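Local coordinates for protein cytochrome c, mono-and diheme variant (PDB 7C90) that binds heme c covalently and probably carries electrons in the methanol oxidation system of a marine methylotrophic bacterium, at residues A[47-52]-A[134-139]; A[54-59]-A[140-145]; A[66-71]-A[147-152]; A[105-110]-A[153-158]. All blocks are in the same frame, centred on the assembly; numbering follows the deposited sequence.

Contact 1: A[47-52]-A[134-139]; sequences LSFGKK and PQYNNL. With HEC (heme c), chain E.
Gly50 and Tyr136 meet where two loops are drawn together by a backbone bond, a simple case of loops joined without strands. Lys51 N donates to Tyr136 O over 2.9 Å, and just before it in the chain Gly50 CA makes a C-H...O contact with the same carbonyl oxygen at 3.1 Å. The fit is close here, and the glycine backbone takes a positive phi of 98°. Gly50 CA is wedged between two side chains, lying 3.7 Å from Tyr136 CD1 at the ring's edge, in its plane, and 3.2 Å from Asn137 OD1. Tyr136 chi1 is 68°, which sets CG between the backbone N and the carbonyl carbon and keeps the ring beside the glycine.

The outer side is looser. The side chains of Phe49 and Tyr136 lie side by side and point the same way, with Phe49 CD2 4.1 Å from Tyr136 CE1. Lys51, the exposed partner, stretches past the carbonyls of Asn137 and Asn138, and its NZ reaches a water 2.6 Å away that in turn donates to Asn138 O. That buried carbonyl also accepts from Thr86 OG1 of a neighbouring subunit.

Gln135 and Leu139 face the other way, into the heme pocket, with Leu139 CD1 3.8 Å from the heme CBB. Leu139 also packs on Ile144 and Ile147 of helix 141-153, while Gln135 rests on Ile124 of helix 117-126.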
# COMPACT_ATOMS: atom_id res chain seq x y z
N LEU A 47 8.56 -25.57 -8.17
CA LEU A 47 7.09 -25.62 -8.31
C LEU A 47 6.48 -26.71 -7.41
O LEU A 47 5.25 -26.66 -7.21
CB LEU A 47 6.76 -25.83 -9.79
CG LEU A 47 7.09 -24.62 -10.67
CD1 LEU A 47 6.47 -24.77 -12.05
CD2 LEU A 47 6.59 -23.34 -10.05
N SER A 48 7.29 -27.62 -6.86
CA SER A 48 6.82 -28.66 -5.92
C SER A 48 6.53 -28.05 -4.54
O SER A 48 5.98 -28.76 -3.68
CB SER A 48 7.81 -29.78 -5.81
OG SER A 48 8.98 -29.31 -5.19
N PHE A 49 6.92 -26.79 -4.31
CA PHE A 49 6.63 -26.05 -3.06
C PHE A 49 5.16 -25.65 -3.04
O PHE A 49 4.56 -25.45 -4.12
CB PHE A 49 7.50 -24.80 -2.91
CG PHE A 49 8.67 -24.98 -1.98
CD1 PHE A 49 9.88 -25.45 -2.45
CD2 PHE A 49 8.55 -24.70 -0.62
CE1 PHE A 49 10.95 -25.64 -1.59
CE2 PHE A 49 9.61 -24.89 0.24
CZ PHE A 49 10.81 -25.36 -0.24
N GLY A 50 4.61 -25.55 -1.84
CA GLY A 50 3.34 -24.86 -1.60
C GLY A 50 2.17 -25.81 -1.52
O GLY A 50 2.40 -27.03 -1.47
N LYS A 51 0.96 -25.25 -1.53
CA LYS A 51 -0.34 -25.94 -1.40
C LYS A 51 -0.53 -26.91 -2.58
O LYS A 51 -0.56 -26.47 -3.75
CB LYS A 51 -1.45 -24.89 -1.29
CG LYS A 51 -2.79 -25.44 -0.82
CD LYS A 51 -3.92 -24.43 -0.79
CE LYS A 51 -5.26 -25.12 -0.58
NZ LYS A 51 -6.39 -24.41 -1.22
N LYS A 52 -0.66 -28.20 -2.28
CA LYS A 52 -0.95 -29.27 -3.26
C LYS A 52 -2.47 -29.34 -3.45
O LYS A 52 -3.19 -29.32 -2.44
CB LYS A 52 -0.34 -30.59 -2.78
CG LYS A 52 1.11 -30.50 -2.31
CD LYS A 52 1.96 -31.71 -2.65
CE LYS A 52 3.45 -31.41 -2.69
NZ LYS A 52 3.82 -30.58 -3.86
N PRO A 134 4.54 -14.03 -2.33
CA PRO A 134 4.34 -15.24 -3.11
C PRO A 134 3.03 -15.91 -2.65
O PRO A 134 2.72 -15.87 -1.51
CB PRO A 134 5.58 -16.07 -2.78
CG PRO A 134 6.01 -15.57 -1.44
CD PRO A 134 5.70 -14.10 -1.46
N GLN A 135 2.30 -16.50 -3.58
CA GLN A 135 1.02 -17.14 -3.24
C GLN A 135 1.14 -18.66 -3.23
O GLN A 135 0.14 -19.30 -3.11
CB GLN A 135 -0.05 -16.72 -4.22
CG GLN A 135 -0.22 -15.22 -4.30
CD GLN A 135 -1.05 -14.71 -3.15
OE1 GLN A 135 -1.75 -15.45 -2.49
NE2 GLN A 135 -0.99 -13.43 -2.93
N TYR A 136 2.35 -19.19 -3.34
CA TYR A 136 2.54 -20.66 -3.40
C TYR A 136 1.93 -21.38 -2.20
O TYR A 136 1.49 -22.48 -2.36
CB TYR A 136 3.99 -21.04 -3.70
CG TYR A 136 5.01 -20.75 -2.63
CD1 TYR A 136 5.24 -21.65 -1.62
CD2 TYR A 136 5.74 -19.58 -2.63
CE1 TYR A 136 6.17 -21.41 -0.63
CE2 TYR A 136 6.68 -19.32 -1.65
CZ TYR A 136 6.90 -20.24 -0.65
OH TYR A 136 7.81 -20.01 0.33
N ASN A 137 1.87 -20.74 -1.03
CA ASN A 137 1.32 -21.42 0.18
C ASN A 137 -0.18 -21.15 0.33
O ASN A 137 -0.82 -21.87 1.11
CB ASN A 137 2.13 -21.07 1.43
CG ASN A 137 3.30 -22.01 1.57
OD1 ASN A 137 3.24 -23.14 1.11
ND2 ASN A 137 4.38 -21.54 2.17
N ASN A 138 -0.72 -20.16 -0.37
CA ASN A 138 -2.11 -19.67 -0.21
C ASN A 138 -3.04 -20.34 -1.23
O ASN A 138 -4.24 -20.46 -0.91
CB ASN A 138 -2.19 -18.16 -0.40
CG ASN A 138 -1.45 -17.38 0.66
OD1 ASN A 138 -1.14 -17.93 1.73
ND2 ASN A 138 -1.19 -16.12 0.38
N LEU A 139 -2.52 -20.68 -2.42
CA LEU A 139 -3.29 -21.12 -3.61
C LEU A 139 -2.60 -22.33 -4.24
O LEU A 139 -1.38 -22.32 -4.28
CB LEU A 139 -3.34 -19.99 -4.63
CG LEU A 139 -3.96 -18.68 -4.17
CD1 LEU A 139 -3.87 -17.66 -5.27
CD2 LEU A 139 -5.40 -18.88 -3.74
FE HEC E . -0.30 -8.30 -6.64
CHA HEC E . 2.15 -6.64 -8.40
CHB HEC E . -1.08 -10.08 -9.38
CHC HEC E . -2.35 -10.27 -4.71
CHD HEC E . -0.01 -6.05 -4.10
NA HEC E . 0.47 -8.36 -8.54
C1A HEC E . 1.40 -7.63 -9.11
C2A HEC E . 1.69 -7.94 -10.52
C3A HEC E . 0.75 -9.01 -10.80
C4A HEC E . 0.00 -9.13 -9.53
CMA HEC E . 0.46 -9.76 -12.06
CAA HEC E . 2.71 -7.36 -11.43
CBA HEC E . 1.89 -6.51 -12.38
CGA HEC E . 2.74 -5.92 -13.46
O1A HEC E . 3.81 -6.46 -13.76
O2A HEC E . 2.33 -4.83 -13.96
NB HEC E . -1.51 -9.91 -7.01
C1B HEC E . -1.76 -10.45 -8.17
C2B HEC E . -2.75 -11.55 -8.15
C3B HEC E . -3.10 -11.63 -6.73
C4B HEC E . -2.28 -10.58 -6.14
CMB HEC E . -3.25 -12.36 -9.31
CAB HEC E . -4.08 -12.59 -6.07
CBB HEC E . -3.57 -13.99 -6.08
NC HEC E . -1.04 -8.17 -4.75
C1C HEC E . -1.81 -9.08 -4.13
C2C HEC E . -2.20 -8.75 -2.75
C3C HEC E . -1.48 -7.47 -2.58
C4C HEC E . -0.82 -7.21 -3.85
CMC HEC E . -3.07 -9.57 -1.87
CAC HEC E . -1.61 -6.64 -1.33
CBC HEC E . -1.28 -7.37 -0.06
ND HEC E . 0.85 -6.61 -6.33
C1D HEC E . 0.84 -5.83 -5.27
C2D HEC E . 1.80 -4.74 -5.30
C3D HEC E . 2.47 -4.90 -6.57
C4D HEC E . 1.81 -6.11 -7.09
CMD HEC E . 2.04 -3.75 -4.23
CAD HEC E . 3.60 -4.15 -7.14
CBD HEC E . 4.81 -5.03 -6.78
CGD HEC E . 6.07 -4.82 -7.61
O1D HEC E . 6.17 -3.80 -8.31
O2D HEC E . 7.01 -5.65 -7.55
O HOH W 1 -7.02 -21.94 -1.66

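Contact 2: A[54-59]-A[140-145]; sequences EKTEAV and TKDEIL
Thr56 chi1 of 69° sets OG1 between its backbone N and carbonyl carbon, while Asp142 chi1 of -165° puts CG anti to the backbone N, bringing the carboxylate to Thr56; the two side chains cross at about a right angle. Thr56 OG1 donates to Asp142 OD1 over 2.7 Å, approaching from above the carboxylate plane, 48° out of it. The methyl CG2 of Thr56 also lies against the carboxylate, 3.5 Å from Asp142 CG. Asp142 OD1 has a probable second partner in Tyr70 OH.

The same threonine hydroxyl oxygen accepts from Val59 N at 3.2 Å, so Thr56 is the N-cap of helix 57-65 and ties that helix start to another. Thr140 caps helix 141-153 in a full capping box: Glu143 N donates to Thr140 OG1 at 3.0 Å, and Thr140 N returns a bond to Glu143 OE1.

Beneath the polar pair, Val59 presses its CG2 against the first turn of the partner helix, 3.3 Å from Asp142 N. That branch also meets Leu145 CD1 at 3.7 Å, and Ala58 CB approaches the same methyl. A water accepts from Asp142 N at 3.0 Å and donates weakly to Glu54 O, a weak link across the segments, and Lys141 turns its NZ to Leu47 O.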
# COMPACT_ATOMS: atom_id res chain seq x y z
N GLU A 54 -5.38 -31.49 -6.44
CA GLU A 54 -5.43 -32.48 -7.55
C GLU A 54 -4.42 -32.03 -8.62
O GLU A 54 -4.27 -30.79 -8.80
CB GLU A 54 -6.84 -32.63 -8.14
CG GLU A 54 -7.70 -31.36 -8.12
CD GLU A 54 -8.80 -31.35 -7.07
OE1 GLU A 54 -9.98 -31.35 -7.46
OE2 GLU A 54 -8.47 -31.33 -5.85
N LYS A 55 -3.74 -32.97 -9.28
CA LYS A 55 -2.76 -32.69 -10.36
C LYS A 55 -3.48 -32.65 -11.71
O LYS A 55 -3.40 -33.64 -12.44
CB LYS A 55 -1.63 -33.73 -10.35
CG LYS A 55 -0.52 -33.52 -11.38
CD LYS A 55 -0.02 -32.08 -11.48
CE LYS A 55 1.48 -31.97 -11.35
NZ LYS A 55 2.17 -32.51 -12.54
N THR A 56 -4.13 -31.53 -12.03
CA THR A 56 -5.10 -31.38 -13.14
C THR A 56 -4.38 -31.37 -14.50
O THR A 56 -3.15 -31.23 -14.53
CB THR A 56 -5.91 -30.09 -12.97
OG1 THR A 56 -5.01 -29.01 -13.20
CG2 THR A 56 -6.54 -29.97 -11.60
N GLU A 57 -5.15 -31.48 -15.58
CA GLU A 57 -4.65 -31.46 -16.97
C GLU A 57 -4.09 -30.06 -17.30
O GLU A 57 -3.04 -29.98 -17.93
CB GLU A 57 -5.77 -31.86 -17.93
CG GLU A 57 -5.40 -31.72 -19.39
CD GLU A 57 -6.54 -31.86 -20.38
OE1 GLU A 57 -7.71 -31.90 -19.95
OE2 GLU A 57 -6.25 -31.89 -21.59
N ALA A 58 -4.78 -28.98 -16.89
CA ALA A 58 -4.31 -27.59 -17.08
C ALA A 58 -2.95 -27.40 -16.41
O ALA A 58 -2.04 -26.82 -17.04
CB ALA A 58 -5.33 -26.61 -16.58
N VAL A 59 -2.77 -27.90 -15.19
CA VAL A 59 -1.49 -27.71 -14.47
C VAL A 59 -0.40 -28.51 -15.19
O VAL A 59 0.69 -27.95 -15.47
CB VAL A 59 -1.62 -28.05 -12.98
CG1 VAL A 59 -0.26 -28.23 -12.31
CG2 VAL A 59 -2.46 -27.01 -12.24
N THR A 140 -3.37 -23.32 -4.71
CA THR A 140 -2.84 -24.40 -5.58
C THR A 140 -2.47 -23.81 -6.94
O THR A 140 -2.97 -22.69 -7.33
CB THR A 140 -3.83 -25.57 -5.77
OG1 THR A 140 -4.88 -25.10 -6.62
CG2 THR A 140 -4.38 -26.10 -4.46
N LYS A 141 -1.63 -24.53 -7.67
CA LYS A 141 -1.23 -24.17 -9.05
C LYS A 141 -2.49 -24.10 -9.93
O LYS A 141 -2.61 -23.15 -10.69
CB LYS A 141 -0.19 -25.15 -9.57
CG LYS A 141 1.18 -24.96 -8.94
CD LYS A 141 2.27 -25.69 -9.69
CE LYS A 141 2.41 -27.12 -9.23
NZ LYS A 141 2.94 -27.18 -7.84
N ASP A 142 -3.44 -25.01 -9.75
CA ASP A 142 -4.69 -25.02 -10.54
C ASP A 142 -5.49 -23.75 -10.23
O ASP A 142 -6.07 -23.18 -11.17
CB ASP A 142 -5.55 -26.25 -10.25
CG ASP A 142 -6.63 -26.44 -11.30
OD1 ASP A 142 -6.25 -26.69 -12.46
OD2 ASP A 142 -7.84 -26.28 -10.95
N GLU A 143 -5.51 -23.32 -8.97
CA GLU A 143 -6.24 -22.09 -8.56
C GLU A 143 -5.57 -20.86 -9.18
O GLU A 143 -6.27 -19.98 -9.66
CB GLU A 143 -6.32 -22.00 -7.05
CG GLU A 143 -7.27 -23.00 -6.43
CD GLU A 143 -7.23 -23.01 -4.91
OE1 GLU A 143 -6.11 -22.85 -4.30
OE2 GLU A 143 -8.31 -23.16 -4.32
N ILE A 144 -4.25 -20.83 -9.22
CA ILE A 144 -3.51 -19.71 -9.86
C ILE A 144 -3.89 -19.64 -11.34
O ILE A 144 -4.18 -18.53 -11.83
CB ILE A 144 -2.00 -19.85 -9.61
CG1 ILE A 144 -1.68 -19.60 -8.13
CG2 ILE A 144 -1.19 -18.93 -10.51
CD1 ILE A 144 -0.27 -20.01 -7.73
N LEU A 145 -3.95 -20.76 -12.04
CA LEU A 145 -4.30 -20.75 -13.49
C LEU A 145 -5.75 -20.28 -13.68
O LEU A 145 -6.02 -19.60 -14.65
CB LEU A 145 -4.09 -22.15 -14.08
CG LEU A 145 -2.65 -22.66 -14.05
CD1 LEU A 145 -2.58 -24.10 -14.53
CD2 LEU A 145 -1.78 -21.77 -14.91
O HOH W 2 -3.02 -27.66 -8.40

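Contact 3: A[66-71]-A[147-152]; sequences GENLYN and IMAWVR
Asn68 brings ND2 up to Met148 and Ala149, beginning from an Asx turn in which its OD1 accepts from Tyr70 N at 3.0 Å. The turn lies in the loop after helix 57-65, where that loop packs on helix 141-153, which probably corresponds to the C-terminal helix of the class I cytochrome c core. No direct hydrogen bond spans the two segments.

The Asn68 side chain can be traced outward. With chi1 at -176°, CG lies opposite the backbone N, and the CA-CB bond is directed at the helix. At the amide the two branches part: OD1 turns back to its own loop, met by Tyr70 N from above the carbonyl plane, whereas ND2 goes forward to lie 3.6 Å from Met148 CB and equally close to Ala149 N. The N-H of that tip is used one turn earlier on the helix, by Leu145 O.

At Ala149 the backbones come closest, its CA 4.4 Å from that of Asn71. Ala149 CB sits 3.3 Å from Tyr70 O and 3.7 Å from Tyr70 CB, while the Tyr70 ring leads away from Ala149. Asn71 OD1 rests 3.4 Å from Ala149 CA, and its ND2 bonds Asp117, which also forms a salt bridge with Arg152; the aspartate thereby holds both sides of the contact. One water donates to both Asn71 O, at 2.6 Å, and Ala149 O, at 3.1 Å.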
# COMPACT_ATOMS: atom_id res chain seq x y z
N GLY A 66 3.95 -23.74 -20.64
CA GLY A 66 3.72 -22.34 -20.25
C GLY A 66 2.45 -21.78 -20.87
O GLY A 66 2.32 -20.56 -20.87
N GLU A 67 1.55 -22.64 -21.36
CA GLU A 67 0.23 -22.27 -21.92
C GLU A 67 -0.85 -22.56 -20.87
O GLU A 67 -0.80 -23.63 -20.25
CB GLU A 67 -0.08 -23.03 -23.21
CG GLU A 67 -1.44 -22.64 -23.80
CD GLU A 67 -1.80 -23.28 -25.14
OE1 GLU A 67 -1.45 -24.46 -25.35
OE2 GLU A 67 -2.44 -22.58 -25.96
N ASN A 68 -1.80 -21.64 -20.70
CA ASN A 68 -2.91 -21.75 -19.71
C ASN A 68 -4.19 -22.19 -20.44
O ASN A 68 -4.79 -21.34 -21.07
CB ASN A 68 -3.13 -20.44 -18.96
CG ASN A 68 -4.19 -20.58 -17.89
OD1 ASN A 68 -4.78 -21.65 -17.75
ND2 ASN A 68 -4.42 -19.52 -17.13
N LEU A 69 -4.54 -23.49 -20.39
CA LEU A 69 -5.72 -24.06 -21.08
C LEU A 69 -6.98 -23.35 -20.61
O LEU A 69 -7.97 -23.44 -21.33
CB LEU A 69 -5.87 -25.55 -20.76
CG LEU A 69 -4.86 -26.48 -21.41
CD1 LEU A 69 -5.27 -27.93 -21.17
CD2 LEU A 69 -4.69 -26.17 -22.89
N TYR A 70 -6.99 -22.75 -19.41
CA TYR A 70 -8.25 -22.17 -18.88
C TYR A 70 -8.57 -20.84 -19.55
O TYR A 70 -9.70 -20.41 -19.32
CB TYR A 70 -8.25 -22.01 -17.36
CG TYR A 70 -8.20 -23.28 -16.55
CD1 TYR A 70 -8.99 -24.39 -16.85
CD2 TYR A 70 -7.36 -23.36 -15.46
CE1 TYR A 70 -8.93 -25.55 -16.08
CE2 TYR A 70 -7.30 -24.49 -14.67
CZ TYR A 70 -8.09 -25.59 -14.98
OH TYR A 70 -7.99 -26.69 -14.17
N ASN A 71 -7.68 -20.23 -20.35
CA ASN A 71 -7.96 -18.93 -21.00
C ASN A 71 -9.26 -18.96 -21.82
O ASN A 71 -9.85 -17.88 -22.01
CB ASN A 71 -6.78 -18.43 -21.85
CG ASN A 71 -5.63 -17.96 -20.99
OD1 ASN A 71 -5.82 -17.70 -19.80
ND2 ASN A 71 -4.44 -17.86 -21.57
N ILE A 147 -7.31 -18.08 -11.72
CA ILE A 147 -7.22 -16.61 -11.49
C ILE A 147 -6.63 -15.97 -12.73
O ILE A 147 -7.08 -14.89 -13.12
CB ILE A 147 -6.41 -16.30 -10.21
CG1 ILE A 147 -7.15 -16.78 -8.96
CG2 ILE A 147 -6.07 -14.81 -10.15
CD1 ILE A 147 -6.36 -16.60 -7.66
N MET A 148 -5.59 -16.58 -13.28
CA MET A 148 -4.92 -16.04 -14.49
C MET A 148 -5.92 -15.99 -15.66
O MET A 148 -5.98 -14.92 -16.32
CB MET A 148 -3.70 -16.86 -14.87
CG MET A 148 -2.53 -16.56 -13.95
SD MET A 148 -1.25 -17.83 -14.09
CE MET A 148 -0.84 -17.80 -15.83
N ALA A 149 -6.67 -17.05 -15.92
CA ALA A 149 -7.67 -17.02 -17.02
C ALA A 149 -8.63 -15.83 -16.80
O ALA A 149 -8.88 -15.08 -17.76
CB ALA A 149 -8.44 -18.31 -17.13
N TRP A 150 -9.09 -15.61 -15.57
CA TRP A 150 -10.05 -14.50 -15.28
C TRP A 150 -9.37 -13.16 -15.54
O TRP A 150 -9.99 -12.28 -16.13
CB TRP A 150 -10.64 -14.60 -13.86
CG TRP A 150 -11.59 -13.48 -13.63
CD1 TRP A 150 -12.89 -13.39 -14.05
CD2 TRP A 150 -11.26 -12.20 -13.08
NE1 TRP A 150 -13.39 -12.16 -13.75
CE2 TRP A 150 -12.42 -11.40 -13.17
CE3 TRP A 150 -10.09 -11.65 -12.52
CZ2 TRP A 150 -12.46 -10.09 -12.70
CZ3 TRP A 150 -10.13 -10.35 -12.09
CH2 TRP A 150 -11.29 -9.58 -12.17
N VAL A 151 -8.12 -12.98 -15.10
CA VAL A 151 -7.37 -11.71 -15.30
C VAL A 151 -7.27 -11.44 -16.80
O VAL A 151 -7.41 -10.23 -17.21
CB VAL A 151 -5.99 -11.74 -14.59
CG1 VAL A 151 -5.13 -10.56 -15.00
CG2 VAL A 151 -6.12 -11.76 -13.07
N ARG A 152 -7.01 -12.47 -17.62
CA ARG A 152 -6.89 -12.25 -19.09
C ARG A 152 -8.28 -11.90 -19.66
O ARG A 152 -8.31 -11.06 -20.51
CB ARG A 152 -6.29 -13.47 -19.79
CG ARG A 152 -4.88 -13.79 -19.35
CD ARG A 152 -3.92 -12.62 -19.42
NE ARG A 152 -2.58 -13.18 -19.37
CZ ARG A 152 -1.46 -12.51 -19.14
NH1 ARG A 152 -1.48 -11.21 -18.91
NH2 ARG A 152 -0.32 -13.17 -19.09
O HOH W 3 -9.16 -15.63 -20.80

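Contact 4: A[105-110]-A[153-158]; sequences GDDYYT and SVYWGS. With NA (sodium ion), chain K; NA (sodium ion), chain L; HEC (heme c), chain E.
Gly105 O is gripped by Trp156 N, which donates to it over 2.8 Å nearly along the C=O axis, and by a C-H...O contact from Tyr155 CA at 3.3 Å. The indole of Trp156 lies flat against this glycine: Gly105 CA stands 3.6 Å from the centroid of the six-membered ring, a CH-pi contact over the face. Trp156 NE1, buried here, has no polar partner in the model. Further along, Asp107 OD2 accepts from Ser158 N at 3.2 Å, from above the carboxylate plane, and Tyr155 OH turns back to Ser158 O.

The other side of segment 105-110 is a metal and heme site. Asp106 and Tyr108 O bind two sodium ions, one of them 2.5 Å from Tyr108 O, and Thr110 N donates to heme O2A at 2.7 Å. The contact thus joins the loop before helix 117-126 to the chain leaving helix 141-153, with Trp164 edge-to-face on Tyr155.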
# COMPACT_ATOMS: atom_id res chain seq x y z
N GLY A 105 -5.57 -5.28 -15.83
CA GLY A 105 -6.45 -5.41 -17.02
C GLY A 105 -5.96 -4.59 -18.20
O GLY A 105 -6.57 -4.66 -19.28
N ASP A 106 -4.87 -3.86 -18.03
CA ASP A 106 -4.34 -2.85 -18.98
C ASP A 106 -3.13 -3.42 -19.72
O ASP A 106 -2.70 -4.53 -19.36
CB ASP A 106 -4.00 -1.57 -18.22
CG ASP A 106 -2.89 -1.73 -17.20
OD1 ASP A 106 -2.61 -2.90 -16.75
OD2 ASP A 106 -2.32 -0.67 -16.83
N ASP A 107 -2.62 -2.72 -20.74
CA ASP A 107 -1.40 -3.16 -21.46
C ASP A 107 -0.17 -2.45 -20.90
O ASP A 107 0.89 -2.58 -21.51
CB ASP A 107 -1.49 -2.95 -22.98
CG ASP A 107 -2.02 -1.59 -23.41
OD1 ASP A 107 -2.07 -0.68 -22.56
OD2 ASP A 107 -2.40 -1.48 -24.59
N TYR A 108 -0.28 -1.77 -19.76
CA TYR A 108 0.88 -1.25 -19.00
C TYR A 108 1.31 -2.30 -17.96
O TYR A 108 0.44 -2.89 -17.31
CB TYR A 108 0.54 0.09 -18.36
CG TYR A 108 0.16 1.15 -19.35
CD1 TYR A 108 1.12 1.77 -20.14
CD2 TYR A 108 -1.16 1.52 -19.52
CE1 TYR A 108 0.78 2.76 -21.03
CE2 TYR A 108 -1.52 2.50 -20.43
CZ TYR A 108 -0.54 3.14 -21.17
OH TYR A 108 -0.90 4.12 -22.04
N TYR A 109 2.60 -2.53 -17.85
CA TYR A 109 3.21 -3.58 -16.98
C TYR A 109 4.36 -2.97 -16.16
O TYR A 109 5.21 -2.23 -16.69
CB TYR A 109 3.68 -4.78 -17.82
CG TYR A 109 2.57 -5.53 -18.51
CD1 TYR A 109 1.86 -6.51 -17.83
CD2 TYR A 109 2.15 -5.20 -19.80
CE1 TYR A 109 0.80 -7.18 -18.42
CE2 TYR A 109 1.09 -5.86 -20.41
CZ TYR A 109 0.42 -6.87 -19.72
OH TYR A 109 -0.65 -7.53 -20.27
N THR A 110 4.43 -3.32 -14.89
CA THR A 110 5.63 -3.13 -14.07
C THR A 110 6.75 -4.06 -14.60
O THR A 110 7.90 -3.59 -14.74
CB THR A 110 5.29 -3.34 -12.60
OG1 THR A 110 4.09 -2.60 -12.38
CG2 THR A 110 6.43 -2.95 -11.69
N SER A 153 -9.36 -12.46 -19.13
CA SER A 153 -10.74 -12.33 -19.68
C SER A 153 -11.24 -10.89 -19.53
O SER A 153 -12.08 -10.49 -20.33
CB SER A 153 -11.68 -13.31 -19.01
OG SER A 153 -12.01 -12.88 -17.68
N VAL A 154 -10.73 -10.12 -18.55
CA VAL A 154 -11.23 -8.75 -18.26
C VAL A 154 -10.32 -7.71 -18.90
O VAL A 154 -10.61 -6.55 -18.76
CB VAL A 154 -11.41 -8.49 -16.75
CG1 VAL A 154 -12.56 -9.33 -16.23
CG2 VAL A 154 -10.15 -8.74 -15.93
N TYR A 155 -9.31 -8.15 -19.66
CA TYR A 155 -8.33 -7.28 -20.35
C TYR A 155 -9.04 -6.28 -21.26
O TYR A 155 -9.90 -6.73 -22.05
CB TYR A 155 -7.44 -8.12 -21.26
CG TYR A 155 -6.30 -7.42 -21.95
CD1 TYR A 155 -5.22 -6.90 -21.25
CD2 TYR A 155 -6.25 -7.39 -23.33
CE1 TYR A 155 -4.16 -6.30 -21.90
CE2 TYR A 155 -5.18 -6.82 -24.00
CZ TYR A 155 -4.12 -6.31 -23.29
OH TYR A 155 -3.06 -5.78 -23.97
N TRP A 156 -8.61 -5.02 -21.21
CA TRP A 156 -9.18 -3.87 -21.95
C TRP A 156 -8.06 -3.16 -22.71
O TRP A 156 -8.30 -2.07 -23.19
CB TRP A 156 -9.92 -2.90 -21.00
CG TRP A 156 -9.07 -2.27 -19.94
CD1 TRP A 156 -8.14 -1.29 -20.09
CD2 TRP A 156 -9.05 -2.62 -18.54
NE1 TRP A 156 -7.55 -0.99 -18.89
CE2 TRP A 156 -8.09 -1.80 -17.92
CE3 TRP A 156 -9.73 -3.56 -17.77
CZ2 TRP A 156 -7.81 -1.88 -16.56
CZ3 TRP A 156 -9.45 -3.65 -16.43
CH2 TRP A 156 -8.50 -2.81 -15.84
N GLY A 157 -6.87 -3.75 -22.76
CA GLY A 157 -5.74 -3.20 -23.52
C GLY A 157 -5.79 -3.61 -24.99
O GLY A 157 -6.80 -4.16 -25.43
N SER A 158 -4.72 -3.35 -25.72
CA SER A 158 -4.62 -3.59 -27.18
C SER A 158 -4.27 -5.06 -27.43
O SER A 158 -3.53 -5.65 -26.62
CB SER A 158 -3.60 -2.67 -27.78
OG SER A 158 -2.29 -3.14 -27.51
NA NA K . -0.98 -4.99 -17.51
NA NA L . -0.48 -2.00 -15.09
FE HEC E . -0.30 -8.30 -6.64
CHA HEC E . 2.15 -6.64 -8.40
CHB HEC E . -1.08 -10.08 -9.38
CHC HEC E . -2.35 -10.27 -4.71
CHD HEC E . -0.01 -6.05 -4.10
NA HEC E . 0.47 -8.36 -8.54
C1A HEC E . 1.40 -7.63 -9.11
C2A HEC E . 1.69 -7.94 -10.52
C3A HEC E . 0.75 -9.01 -10.80
C4A HEC E . 0.00 -9.13 -9.53
CMA HEC E . 0.46 -9.76 -12.06
CAA HEC E . 2.71 -7.36 -11.43
CBA HEC E . 1.89 -6.51 -12.38
CGA HEC E . 2.74 -5.92 -13.46
O1A HEC E . 3.81 -6.46 -13.76
O2A HEC E . 2.33 -4.83 -13.96
NB HEC E . -1.51 -9.91 -7.01
C1B HEC E . -1.76 -10.45 -8.17
C2B HEC E . -2.75 -11.55 -8.15
C3B HEC E . -3.10 -11.63 -6.73
C4B HEC E . -2.28 -10.58 -6.14
CMB HEC E . -3.25 -12.36 -9.31
CAB HEC E . -4.08 -12.59 -6.07
CBB HEC E . -3.57 -13.99 -6.08
NC HEC E . -1.04 -8.17 -4.75
C1C HEC E . -1.81 -9.08 -4.13
C2C HEC E . -2.20 -8.75 -2.75
C3C HEC E . -1.48 -7.47 -2.58
C4C HEC E . -0.82 -7.21 -3.85
CMC HEC E . -3.07 -9.57 -1.87
CAC HEC E . -1.61 -6.64 -1.33
CBC HEC E . -1.28 -7.37 -0.06
ND HEC E . 0.85 -6.61 -6.33
C1D HEC E . 0.84 -5.83 -5.27
C2D HEC E . 1.80 -4.74 -5.30
C3D HEC E . 2.47 -4.90 -6.57
C4D HEC E . 1.81 -6.11 -7.09
CMD HEC E . 2.04 -3.75 -4.23
CAD HEC E . 3.60 -4.15 -7.14
CBD HEC E . 4.81 -5.03 -6.78
CGD HEC E . 6.07 -4.82 -7.61
O1D HEC E . 6.17 -3.80 -8.31
O2D HEC E . 7.01 -5.65 -7.55
O HOH W 4 -0.88 -6.82 -22.64
O HOH W 5 -2.31 -7.24 -17.55
O HOH W 6 1.71 -1.73 -13.96
O HOH W 7 -0.13 -4.87 -14.93
O HOH W 8 -0.16 0.65 -14.39

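From the N terminus, the chain supplies 47-52, 54-59 and 66-71 in turn, then 105-110 after the heme-attachment helices. The partners follow in the same order, from 134-139 through 140-145 and 147-152 to 153-158, so every pair of contacts crosses and none nests. Each closes a long loop, from 81 residues in contact 1 down to 42 in contact 4. Helix 141-153 is the common spine: contact 1 lies just before it, contacts 2 and 3 along it, and contact 4 at its exit. Neighbouring contacts touch, whereas contacts 1 and 4, about 26 Å apart between centres, lie on opposite sides of the chain's centre yet both reach the heme.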